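Local structure of truncated hemoglobin from geobacillus stearothermophilus (Geobacillus stearothermophilus, 2BKM) at residues V20-R25 with M96-L101; P35-P38 with E43-H46; K49-Q54 with G67-R72. The protein probably binds oxygen and other small ligands at the iron of its heme, as expected of a truncated hemoglobin of the globin superfamily. All coordinates share one frame; numbering follows the deposited sequence.

Contact 1: residues V20-R25 with M96-L101. With ACT (acetate ion), chain E.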
loop_
_atom_site.group_PDB
_atom_site.type_symbol
_atom_site.label_atom_id
_atom_site.label_comp_id
_atom_site.label_asym_id
_atom_site.label_seq_id
_atom_site.Cartn_x
_atom_site.Cartn_y
_atom_site.Cartn_z
ATOM N N VAL A 20 -1.504 -7.168 -3.758
ATOM C CA VAL A 20 -1.035 -6.148 -4.681
ATOM C C VAL A 20 -1.778 -6.204 -5.999
ATOM O O VAL A 20 -2.172 -5.190 -6.502
ATOM C CB VAL A 20 0.490 -6.303 -4.881
ATOM C CG1 VAL A 20 0.965 -5.548 -6.110
ATOM C CG2 VAL A 20 1.184 -5.856 -3.630
ATOM N N GLU A 21 -1.961 -7.410 -6.523
ATOM C CA GLU A 21 -2.716 -7.572 -7.761
ATOM C C GLU A 21 -4.116 -6.963 -7.611
ATOM O O GLU A 21 -4.559 -6.182 -8.447
ATOM C CB GLU A 21 -2.810 -9.060 -8.089
ATOM C CG GLU A 21 -3.481 -9.308 -9.431
ATOM C CD GLU A 21 -4.043 -10.729 -9.592
ATOM O OE1 GLU A 21 -3.957 -11.574 -8.656
ATOM O OE2 GLU A 21 -4.605 -10.987 -10.688
ATOM N N ALA A 22 -4.797 -7.295 -6.511
ATOM C CA ALA A 22 -6.132 -6.786 -6.330
ATOM C C ALA A 22 -6.148 -5.273 -6.130
ATOM O O ALA A 22 -7.013 -4.563 -6.640
ATOM C CB ALA A 22 -6.769 -7.514 -5.149
ATOM N N PHE A 23 -5.180 -4.795 -5.373
ATOM C CA PHE A 23 -5.081 -3.391 -5.065
ATOM C C PHE A 23 -4.942 -2.532 -6.342
ATOM O O PHE A 23 -5.642 -1.543 -6.506
ATOM C CB PHE A 23 -3.923 -3.164 -4.096
ATOM C CG PHE A 23 -3.733 -1.711 -3.733
ATOM C CD1 PHE A 23 -2.580 -1.055 -4.141
ATOM C CD2 PHE A 23 -4.700 -0.999 -3.028
ATOM C CE1 PHE A 23 -2.384 0.274 -3.817
ATOM C CE2 PHE A 23 -4.517 0.341 -2.707
ATOM C CZ PHE A 23 -3.363 0.980 -3.097
ATOM N N TYR A 24 -4.036 -2.946 -7.229
ATOM C CA TYR A 24 -3.810 -2.095 -8.405
ATOM C C TYR A 24 -4.948 -2.149 -9.382
ATOM O O TYR A 24 -5.171 -1.168 -10.118
ATOM C CB TYR A 24 -2.438 -2.286 -9.043
ATOM C CG TYR A 24 -1.439 -1.653 -8.136
ATOM C CD1 TYR A 24 -0.587 -2.418 -7.363
ATOM C CD2 TYR A 24 -1.417 -0.274 -7.994
ATOM C CE1 TYR A 24 0.289 -1.815 -6.477
ATOM C CE2 TYR A 24 -0.566 0.338 -7.121
ATOM C CZ TYR A 24 0.292 -0.445 -6.352
ATOM O OH TYR A 24 1.151 0.147 -5.456
ATOM N N ARG A 25 -5.711 -3.247 -9.381
ATOM C CA ARG A 25 -6.935 -3.206 -10.182
ATOM C C ARG A 25 -7.902 -2.137 -9.653
ATOM O O ARG A 25 -8.589 -1.463 -10.429
ATOM C CB ARG A 25 -7.644 -4.556 -10.188
ATOM C CG ARG A 25 -6.926 -5.608 -10.986
ATOM C CD ARG A 25 -7.881 -6.796 -11.194
ATOM N NE ARG A 25 -8.190 -7.490 -9.942
ATOM C CZ ARG A 25 -7.472 -8.511 -9.486
ATOM N NH1 ARG A 25 -7.801 -9.112 -8.345
ATOM N NH2 ARG A 25 -6.416 -8.928 -10.181
ATOM N N MET A 96 -8.111 -6.072 0.248
ATOM C CA MET A 96 -8.010 -7.040 1.336
ATOM C C MET A 96 -9.271 -7.857 1.391
ATOM O O MET A 96 -9.190 -9.079 1.502
ATOM C CB MET A 96 -7.744 -6.359 2.676
ATOM C CG MET A 96 -6.370 -5.764 2.751
ATOM S SD MET A 96 -6.177 -4.726 4.196
ATOM C CE MET A 96 -4.402 -4.563 4.247
ATOM N N ASP A 97 -10.418 -7.192 1.292
ATOM C CA ASP A 97 -11.690 -7.947 1.326
ATOM C C ASP A 97 -11.741 -8.915 0.136
ATOM O O ASP A 97 -12.144 -10.102 0.298
ATOM C CB ASP A 97 -12.881 -7.032 1.234
ATOM C CG ASP A 97 -13.065 -6.151 2.427
ATOM O OD1 ASP A 97 -12.471 -6.387 3.496
ATOM O OD2 ASP A 97 -13.839 -5.168 2.291
ATOM N N GLU A 98 -11.314 -8.455 -1.028
ATOM C CA GLU A 98 -11.488 -9.240 -2.263
ATOM C C GLU A 98 -10.667 -10.502 -2.175
ATOM O O GLU A 98 -11.107 -11.536 -2.655
ATOM C CB GLU A 98 -11.027 -8.417 -3.444
ATOM C CG GLU A 98 -11.085 -9.142 -4.771
ATOM C CD GLU A 98 -10.766 -8.213 -5.935
ATOM O OE1 GLU A 98 -10.470 -8.735 -7.012
ATOM O OE2 GLU A 98 -10.817 -6.971 -5.762
ATOM N N ILE A 99 -9.479 -10.439 -1.588
ATOM C CA ILE A 99 -8.608 -11.620 -1.558
ATOM C C ILE A 99 -8.947 -12.483 -0.364
ATOM O O ILE A 99 -8.289 -13.506 -0.114
ATOM C CB ILE A 99 -7.119 -11.276 -1.582
ATOM C CG1 ILE A 99 -6.676 -10.546 -0.275
ATOM C CG2 ILE A 99 -6.807 -10.457 -2.846
ATOM C CD1 ILE A 99 -5.152 -10.624 -0.082
ATOM N N GLY A 100 -9.977 -12.061 0.369
ATOM C CA GLY A 100 -10.421 -12.770 1.564
ATOM C C GLY A 100 -9.470 -12.703 2.731
ATOM O O GLY A 100 -9.472 -13.604 3.572
ATOM N N LEU A 101 -8.704 -11.611 2.864
ATOM C CA LEU A 101 -7.797 -11.423 3.993
ATOM C C LEU A 101 -8.516 -10.690 5.099
ATOM O O LEU A 101 -8.772 -9.467 4.988
ATOM C CB LEU A 101 -6.589 -10.598 3.580
ATOM C CG LEU A 101 -5.626 -10.223 4.694
ATOM C CD1 LEU A 101 -4.956 -11.447 5.370
ATOM C CD2 LEU A 101 -4.597 -9.241 4.176
HETATM C C ACT E . 1.399 2.898 -4.476
HETATM O O ACT E . 0.405 2.179 -4.538
HETATM O OXT ACT E . 1.375 3.752 -3.610
HETATM C CH3 ACT E . 2.563 2.724 -5.375
HETATM O O HOH W 1 -9.327 -5.775 -7.659
#
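A22 points its methyl toward the end of helix 82-98, where CB of A22 meets CG2 of I99 at 3.7 Å. OE2 of E98 lies 4.1 Å from CB of A22, so the methyl has an apolar branch and a carboxylate oxygen as neighbours. The carbonyl of A22 is also used, receiving a water at 2.8 Å from its O; that water donates again to OE2 of E98 and accepts from NE of R25. F23, next along, packs its ring on C91, M92 and A95 of helix 82-98 and meets W88 edge-to-face. Y24 belongs to the pocket of the bound oxygen molecule; its OH gives a bond to the O of an acetate ion, modelled so short that its length is best treated as doubtful. Helices 12-29 and 82-98 belong to the two-over-two sandwich characteristic of truncated hemoglobins, and their contact here falls where 82-98 ends in a Schellman motif: G100, with positive phi, and L101 return bonds from their N atoms to O of D97 and O of M96. R25 carries the salt bridge. Its chain bends at chi3 (-67°) and lies back over its own helix, one guanidinium face against CA of A22 and O of E21. NH1 of R25 then reaches OE1 of E98 at 3.0 Å, nearly straight at 161°. The carboxylate oxygen lies close to the guanidinium plane, yet the donor approaches it from above the carboxylate plane, and the two flat groups are turned 46° apart. NH2 of R25 holds OE2 of E21 at 2.8 Å, and OE2 of E98 has a second cationic partner in R26.

Contact 2: residues P35-P38 with E43-H46. Unlike the reference sequence in segment 43-46: H46 (reference Arg). With HEM (protoporphyrin IX containing Fe), chain D.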
loop_
_atom_site.group_PDB
_atom_site.type_symbol
_atom_site.label_atom_id
_atom_site.label_comp_id
_atom_site.label_asym_id
_atom_site.label_seq_id
_atom_site.Cartn_x
_atom_site.Cartn_y
_atom_site.Cartn_z
ATOM N N PRO A 35 -5.632 9.184 -12.241
ATOM C CA PRO A 35 -4.873 10.083 -13.109
ATOM C C PRO A 35 -3.445 10.332 -12.634
ATOM O O PRO A 35 -2.601 10.712 -13.472
ATOM C CB PRO A 35 -5.701 11.378 -13.110
ATOM C CG PRO A 35 -7.001 11.057 -12.337
ATOM C CD PRO A 35 -6.609 9.933 -11.420
ATOM N N ILE A 36 -3.141 10.097 -11.342
ATOM C CA ILE A 36 -1.787 10.383 -10.849
ATOM C C ILE A 36 -0.850 9.172 -10.857
ATOM O O ILE A 36 0.348 9.296 -10.626
ATOM C CB ILE A 36 -1.749 11.087 -9.475
ATOM C CG1 ILE A 36 -2.223 10.160 -8.335
ATOM C CG2 ILE A 36 -2.550 12.382 -9.526
ATOM C CD1 ILE A 36 -1.741 10.585 -6.928
ATOM N N PHE A 37 -1.422 8.007 -11.129
ATOM C CA PHE A 37 -0.631 6.806 -11.264
ATOM C C PHE A 37 -0.308 6.604 -12.736
ATOM O O PHE A 37 -1.061 7.097 -13.578
ATOM C CB PHE A 37 -1.428 5.611 -10.737
ATOM C CG PHE A 37 -1.290 5.412 -9.260
ATOM C CD1 PHE A 37 -0.301 4.556 -8.755
ATOM C CD2 PHE A 37 -2.139 6.055 -8.370
ATOM C CE1 PHE A 37 -0.168 4.362 -7.396
ATOM C CE2 PHE A 37 -1.974 5.905 -6.985
ATOM C CZ PHE A 37 -1.020 5.039 -6.495
ATOM N N PRO A 38 0.770 5.849 -13.052
ATOM C CA PRO A 38 1.099 5.536 -14.442
ATOM C C PRO A 38 -0.028 4.725 -15.056
ATOM O O PRO A 38 -0.733 4.001 -14.345
ATOM C CB PRO A 38 2.357 4.679 -14.327
ATOM C CG PRO A 38 2.951 5.011 -13.000
ATOM C CD PRO A 38 1.749 5.256 -12.120
ATOM N N GLU A 43 5.200 -1.702 -13.194
ATOM C CA GLU A 43 6.345 -1.392 -12.393
ATOM C C GLU A 43 5.937 -1.014 -10.972
ATOM O O GLU A 43 6.587 -1.395 -9.999
ATOM C CB GLU A 43 7.102 -0.250 -13.036
ATOM C CG GLU A 43 8.379 0.057 -12.396
ATOM C CD GLU A 43 9.067 1.225 -13.087
ATOM O OE1 GLU A 43 8.633 1.604 -14.205
ATOM O OE2 GLU A 43 10.024 1.786 -12.504
ATOM N N THR A 44 4.828 -0.279 -10.871
ATOM C CA THR A 44 4.370 0.150 -9.561
ATOM C C THR A 44 4.059 -1.059 -8.693
ATOM O O THR A 44 4.405 -1.103 -7.514
ATOM C CB THR A 44 3.081 0.957 -9.719
ATOM O OG1 THR A 44 3.311 2.015 -10.664
ATOM C CG2 THR A 44 2.672 1.531 -8.377
ATOM N N ALA A 45 3.353 -2.017 -9.281
ATOM C CA ALA A 45 2.959 -3.200 -8.544
ATOM C C ALA A 45 4.182 -3.990 -8.127
ATOM O O ALA A 45 4.239 -4.501 -7.002
ATOM C CB ALA A 45 2.054 -4.066 -9.389
ATOM N N HIS A 46 5.187 -4.069 -9.001
ATOM C CA HIS A 46 6.399 -4.767 -8.648
ATOM C C HIS A 46 7.038 -4.118 -7.430
ATOM O O HIS A 46 7.407 -4.768 -6.477
ATOM C CB HIS A 46 7.349 -4.731 -9.852
ATOM C CG HIS A 46 8.741 -5.151 -9.547
ATOM N ND1 HIS A 46 9.076 -6.443 -9.199
ATOM C CD2 HIS A 46 9.900 -4.452 -9.570
ATOM C CE1 HIS A 46 10.384 -6.519 -9.014
ATOM N NE2 HIS A 46 10.904 -5.322 -9.224
HETATM C CHA HEM D . 4.701 5.241 -5.437
HETATM C CHB HEM D . 0.490 7.498 -4.847
HETATM C CHC HEM D . 0.407 5.920 -0.264
HETATM C CHD HEM D . 4.008 2.904 -1.255
HETATM C C1A HEM D . 3.545 5.939 -5.645
HETATM C C2A HEM D . 3.223 6.587 -6.899
HETATM C C3A HEM D . 2.059 7.210 -6.732
HETATM C C4A HEM D . 1.622 6.980 -5.380
HETATM C CMA HEM D . 1.300 8.023 -7.798
HETATM C CAA HEM D . 4.071 6.523 -8.181
HETATM C CBA HEM D . 3.983 5.126 -8.766
HETATM C CGA HEM D . 5.040 4.841 -9.815
HETATM O O1A HEM D . 5.817 5.761 -10.237
HETATM O O2A HEM D . 5.152 3.660 -10.231
HETATM C C1B HEM D . 0.142 7.298 -3.542
HETATM C C2B HEM D . -0.984 7.922 -2.877
HETATM C C3B HEM D . -0.978 7.507 -1.615
HETATM C C4B HEM D . 0.119 6.594 -1.401
HETATM C CMB HEM D . -2.019 8.865 -3.528
HETATM C CAB HEM D . -1.995 7.908 -0.559
HETATM C CBB HEM D . -1.682 8.021 0.738
HETATM C C1C HEM D . 1.321 4.894 -0.151
HETATM C C2C HEM D . 1.426 3.976 0.957
HETATM C C3C HEM D . 2.442 3.162 0.642
HETATM C C4C HEM D . 2.970 3.535 -0.646
HETATM C CMC HEM D . 0.539 3.952 2.238
HETATM C CAC HEM D . 2.993 1.952 1.413
HETATM C CBC HEM D . 2.634 1.593 2.638
HETATM C C1D HEM D . 4.537 3.289 -2.446
HETATM C C2D HEM D . 5.741 2.723 -3.001
HETATM C C3D HEM D . 5.954 3.457 -4.276
HETATM C C4D HEM D . 4.888 4.424 -4.360
HETATM C CMD HEM D . 6.583 1.582 -2.413
HETATM C CAD HEM D . 7.087 3.240 -5.259
HETATM C CBD HEM D . 8.187 4.278 -4.999
HETATM C CGD HEM D . 9.205 4.104 -6.101
HETATM O O1D HEM D . 8.995 4.616 -7.250
HETATM O O2D HEM D . 10.199 3.379 -5.824
HETATM N NA HEM D . 2.540 6.210 -4.742
HETATM N NB HEM D . 0.776 6.511 -2.603
HETATM N NC HEM D . 2.251 4.587 -1.114
HETATM N ND HEM D . 4.062 4.282 -3.281
HETATM FE FE HEM D . 2.423 5.408 -2.926
#
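F37 holds its CG opposite the carbonyl carbon (chi1 -86°), which lays the ring over the heme, while the side chain of T44 is rotated (chi1 -53°) to present CG2 to that ring and OG1 to a propionate. CG2 of T44 approaches the ring at its edge, 4.1 Å from CE1 of F37. One face of the same ring receives the heme methyl CMA over its centre, and CZ of F37 comes within 3.3 Å of the meso carbon CHB of the porphyrin. The hydroxyl of T44 donates from OG1 to the propionate oxygen O2A of the heme at 2.5 Å, a short bond. P38 flanks this bond, its CG 3.8 Å from OG1 of T44 and equally near the carboxylate. Apolar cover and a polar grip thus meet at one corner of the cofactor; the heme is also hydrogen-bonded to K47 and Y62. F37 belongs to the pocket of the bound oxygen molecule as well. In the fold, segment 35-38 lies in the loop between helices 12-29 and 42-55; F37 rests on V27 of the first and, with P38, meets T44 of the second, which itself packs on Y24 of helix 12-29.

Contact 3: residues K49-Q54 with G67-R72. With HEM (protoporphyrin IX containing Fe), chain D.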
loop_
_atom_site.group_PDB
_atom_site.type_symbol
_atom_site.label_atom_id
_atom_site.label_comp_id
_atom_site.label_asym_id
_atom_site.label_seq_id
_atom_site.Cartn_x
_atom_site.Cartn_y
_atom_site.Cartn_z
ATOM N N LYS A 49 4.953 -4.706 -4.242
ATOM C CA LYS A 49 5.144 -6.047 -3.702
ATOM C C LYS A 49 6.448 -6.117 -2.907
ATOM O O LYS A 49 6.506 -6.648 -1.798
ATOM C CB LYS A 49 5.145 -7.073 -4.812
ATOM C CG LYS A 49 5.349 -8.454 -4.247
ATOM C CD LYS A 49 4.993 -9.580 -5.175
ATOM C CE LYS A 49 4.458 -10.787 -4.374
ATOM N NZ LYS A 49 5.028 -11.171 -3.004
ATOM N N GLN A 50 7.516 -5.551 -3.483
ATOM C CA GLN A 50 8.798 -5.519 -2.772
ATOM C C GLN A 50 8.716 -4.710 -1.488
ATOM O O GLN A 50 9.168 -5.138 -0.428
ATOM C CB GLN A 50 9.884 -4.919 -3.665
ATOM C CG GLN A 50 10.175 -5.777 -4.863
ATOM C CD GLN A 50 11.142 -5.107 -5.775
ATOM O OE1 GLN A 50 11.019 -3.925 -6.064
ATOM N NE2 GLN A 50 12.130 -5.850 -6.215
ATOM N N PHE A 51 8.073 -3.542 -1.570
ATOM C CA PHE A 51 7.986 -2.691 -0.420
ATOM C C PHE A 51 7.184 -3.320 0.718
ATOM O O PHE A 51 7.621 -3.309 1.843
ATOM C CB PHE A 51 7.389 -1.328 -0.771
ATOM C CG PHE A 51 7.276 -0.466 0.421
ATOM C CD1 PHE A 51 8.417 0.107 0.949
ATOM C CD2 PHE A 51 6.049 -0.323 1.110
ATOM C CE1 PHE A 51 8.345 0.862 2.152
ATOM C CE2 PHE A 51 5.958 0.408 2.275
ATOM C CZ PHE A 51 7.093 1.003 2.828
ATOM N N LEU A 52 6.009 -3.840 0.387
ATOM C CA LEU A 52 5.148 -4.352 1.435
ATOM C C LEU A 52 5.795 -5.573 2.090
ATOM O O LEU A 52 5.697 -5.752 3.295
ATOM C CB LEU A 52 3.782 -4.716 0.874
ATOM C CG LEU A 52 2.922 -3.500 0.478
ATOM C CD1 LEU A 52 1.663 -4.010 -0.137
ATOM C CD2 LEU A 52 2.651 -2.622 1.698
ATOM N N THR A 53 6.538 -6.349 1.300
ATOM C CA THR A 53 7.270 -7.481 1.863
ATOM C C THR A 53 8.211 -6.997 2.960
ATOM O O THR A 53 8.203 -7.492 4.077
ATOM C CB THR A 53 8.045 -8.189 0.719
ATOM O OG1 THR A 53 7.084 -8.768 -0.174
ATOM C CG2 THR A 53 8.969 -9.263 1.318
ATOM N N GLN A 54 9.001 -5.989 2.635
ATOM C CA GLN A 54 9.942 -5.441 3.582
ATOM C C GLN A 54 9.244 -4.750 4.741
ATOM O O GLN A 54 9.623 -4.912 5.875
ATOM C CB GLN A 54 10.846 -4.511 2.772
ATOM C CG GLN A 54 11.804 -3.643 3.494
ATOM C CD GLN A 54 12.646 -2.898 2.493
ATOM O OE1 GLN A 54 12.984 -3.423 1.433
ATOM N NE2 GLN A 54 12.990 -1.664 2.820
ATOM N N GLY A 67 16.840 1.078 -3.140
ATOM C CA GLY A 67 17.381 1.919 -2.094
ATOM C C GLY A 67 16.357 2.179 -1.006
ATOM O O GLY A 67 15.247 1.626 -1.022
ATOM N N HIS A 68 16.720 2.999 -0.041
ATOM C CA HIS A 68 15.812 3.246 1.088
ATOM C C HIS A 68 14.453 3.734 0.583
ATOM O O HIS A 68 14.371 4.475 -0.390
ATOM C CB HIS A 68 16.432 4.230 2.073
ATOM C CG HIS A 68 17.547 3.636 2.894
ATOM N ND1 HIS A 68 17.751 2.276 3.012
ATOM C CD2 HIS A 68 18.501 4.223 3.658
ATOM C CE1 HIS A 68 18.795 2.051 3.791
ATOM N NE2 HIS A 68 19.267 3.218 4.200
ATOM N N PRO A 69 13.366 3.253 1.207
ATOM C CA PRO A 69 12.037 3.690 0.781
ATOM C C PRO A 69 11.838 5.206 0.759
ATOM O O PRO A 69 11.265 5.715 -0.197
ATOM C CB PRO A 69 11.125 3.029 1.811
ATOM C CG PRO A 69 11.882 1.775 2.257
ATOM C CD PRO A 69 13.325 2.226 2.254
ATOM N N MET A 70 12.316 5.904 1.780
ATOM C CA MET A 70 12.099 7.356 1.920
ATOM C C MET A 70 10.745 7.724 1.314
ATOM O O MET A 70 10.625 8.603 0.432
ATOM C CB MET A 70 13.235 8.163 1.283
ATOM C CG MET A 70 13.471 7.922 -0.170
ATOM S SD MET A 70 14.824 8.975 -0.760
ATOM C CE MET A 70 14.418 9.079 -2.513
ATOM N N LEU A 71 9.715 7.045 1.795
ATOM C CA LEU A 71 8.454 7.057 1.086
ATOM C C LEU A 71 7.863 8.438 1.079
ATOM O O LEU A 71 7.356 8.873 0.073
ATOM C CB LEU A 71 7.455 6.113 1.728
ATOM C CG LEU A 71 7.451 4.631 1.375
ATOM C CD1 LEU A 71 6.129 4.129 1.942
ATOM C CD2 LEU A 71 7.564 4.334 -0.087
ATOM N N ARG A 72 7.919 9.148 2.199
ATOM C CA ARG A 72 7.307 10.467 2.188
ATOM C C ARG A 72 7.963 11.330 1.115
ATOM O O ARG A 72 7.268 12.025 0.353
ATOM C CB ARG A 72 7.384 11.165 3.527
ATOM C CG ARG A 72 6.639 12.507 3.447
ATOM C CD ARG A 72 6.576 13.201 4.733
ATOM N NE ARG A 72 6.298 14.614 4.450
ATOM C CZ ARG A 72 5.094 15.140 4.217
ATOM N NH1 ARG A 72 4.995 16.452 3.956
ATOM N NH2 ARG A 72 3.982 14.397 4.271
HETATM C CHA HEM D . 4.701 5.241 -5.437
HETATM C CHB HEM D . 0.490 7.498 -4.847
HETATM C CHC HEM D . 0.407 5.920 -0.264
HETATM C CHD HEM D . 4.008 2.904 -1.255
HETATM C C1A HEM D . 3.545 5.939 -5.645
HETATM C C2A HEM D . 3.223 6.587 -6.899
HETATM C C3A HEM D . 2.059 7.210 -6.732
HETATM C C4A HEM D . 1.622 6.980 -5.380
HETATM C CMA HEM D . 1.300 8.023 -7.798
HETATM C CAA HEM D . 4.071 6.523 -8.181
HETATM C CBA HEM D . 3.983 5.126 -8.766
HETATM C CGA HEM D . 5.040 4.841 -9.815
HETATM O O1A HEM D . 5.817 5.761 -10.237
HETATM O O2A HEM D . 5.152 3.660 -10.231
HETATM C C1B HEM D . 0.142 7.298 -3.542
HETATM C C2B HEM D . -0.984 7.922 -2.877
HETATM C C3B HEM D . -0.978 7.507 -1.615
HETATM C C4B HEM D . 0.119 6.594 -1.401
HETATM C CMB HEM D . -2.019 8.865 -3.528
HETATM C CAB HEM D . -1.995 7.908 -0.559
HETATM C CBB HEM D . -1.682 8.021 0.738
HETATM C C1C HEM D . 1.321 4.894 -0.151
HETATM C C2C HEM D . 1.426 3.976 0.957
HETATM C C3C HEM D . 2.442 3.162 0.642
HETATM C C4C HEM D . 2.970 3.535 -0.646
HETATM C CMC HEM D . 0.539 3.952 2.238
HETATM C CAC HEM D . 2.993 1.952 1.413
HETATM C CBC HEM D . 2.634 1.593 2.638
HETATM C C1D HEM D . 4.537 3.289 -2.446
HETATM C C2D HEM D . 5.741 2.723 -3.001
HETATM C C3D HEM D . 5.954 3.457 -4.276
HETATM C C4D HEM D . 4.888 4.424 -4.360
HETATM C CMD HEM D . 6.583 1.582 -2.413
HETATM C CAD HEM D . 7.087 3.240 -5.259
HETATM C CBD HEM D . 8.187 4.278 -4.999
HETATM C CGD HEM D . 9.205 4.104 -6.101
HETATM O O1D HEM D . 8.995 4.616 -7.250
HETATM O O2D HEM D . 10.199 3.379 -5.824
HETATM N NA HEM D . 2.540 6.210 -4.742
HETATM N NB HEM D . 0.776 6.511 -2.603
HETATM N NC HEM D . 2.251 4.587 -1.114
HETATM N ND HEM D . 4.062 4.282 -3.281
HETATM FE FE HEM D . 2.423 5.408 -2.926
#
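F51 and L71 meet by apolar packing, their side chains coming from opposite directions. CD1 of L71 lies 3.4 Å from CZ of F51, and CD2 of L71 stands over one face of the ring, offset toward the rim. P69 arrives roughly at right angles, its CB 3.5 Å from CE1 of F51. With CG of F51 anti to the backbone N (chi1 179°), the ring extends from helix 42-55 between P69, L71 and the heme.

A second set of contacts is with the cofactor. CB of F51 touches the heme methyl CMD at 3.4 Å. CD2 of L71 packs on CMD as well, at 3.7 Å. On the vinyl side, CE2 of F51 reaches the heme carbon CBC at 3.5 Å. With an alanine here in place of F51, the ring's contacts with P69, L71 and the vinyl group would be lost, which is likely to open a gap and leave that porphyrin edge less firmly held.

Polar groups bond away from the interface. The amide of Q54 sets NE2 3.7 Å from CG of P69, yet its hydrogen bond goes to T63. Within the helix, O of K49 accepts both N and OG1 of T53 from opposite faces of its carbonyl plane, the hydroxyl at 2.7 Å from O of K49.

L71 begins helix 71-75 and its carbonyl accepts from ND1 of H75, the residue that by globin precedent is probably the proximal histidine; an aromatic of the long helix and an aliphatic of the short one lining the porphyrin edge together are part of a globin heme pocket.

Overall arrangement
The three contacts combine one long-range helix pairing with two short-range ones that line the heme pocket. Contact 1 joins helix 12-29 to the end of helix 82-98, and its chain span encloses the other two; contact 2 closes before contact 3 opens, both using helix 42-55. Their centres lie about 16 Å (1 to 2), 19 Å (1 to 3) and 14 Å (2 to 3) apart, with contacts 1 and 3 on opposite sides of the chain's centre. V20 and Y24 pack on helix 42-55, linking contact 1 to the others, whereas contacts 2 and 3 are joined through that helix and the heme, which both touch at different places.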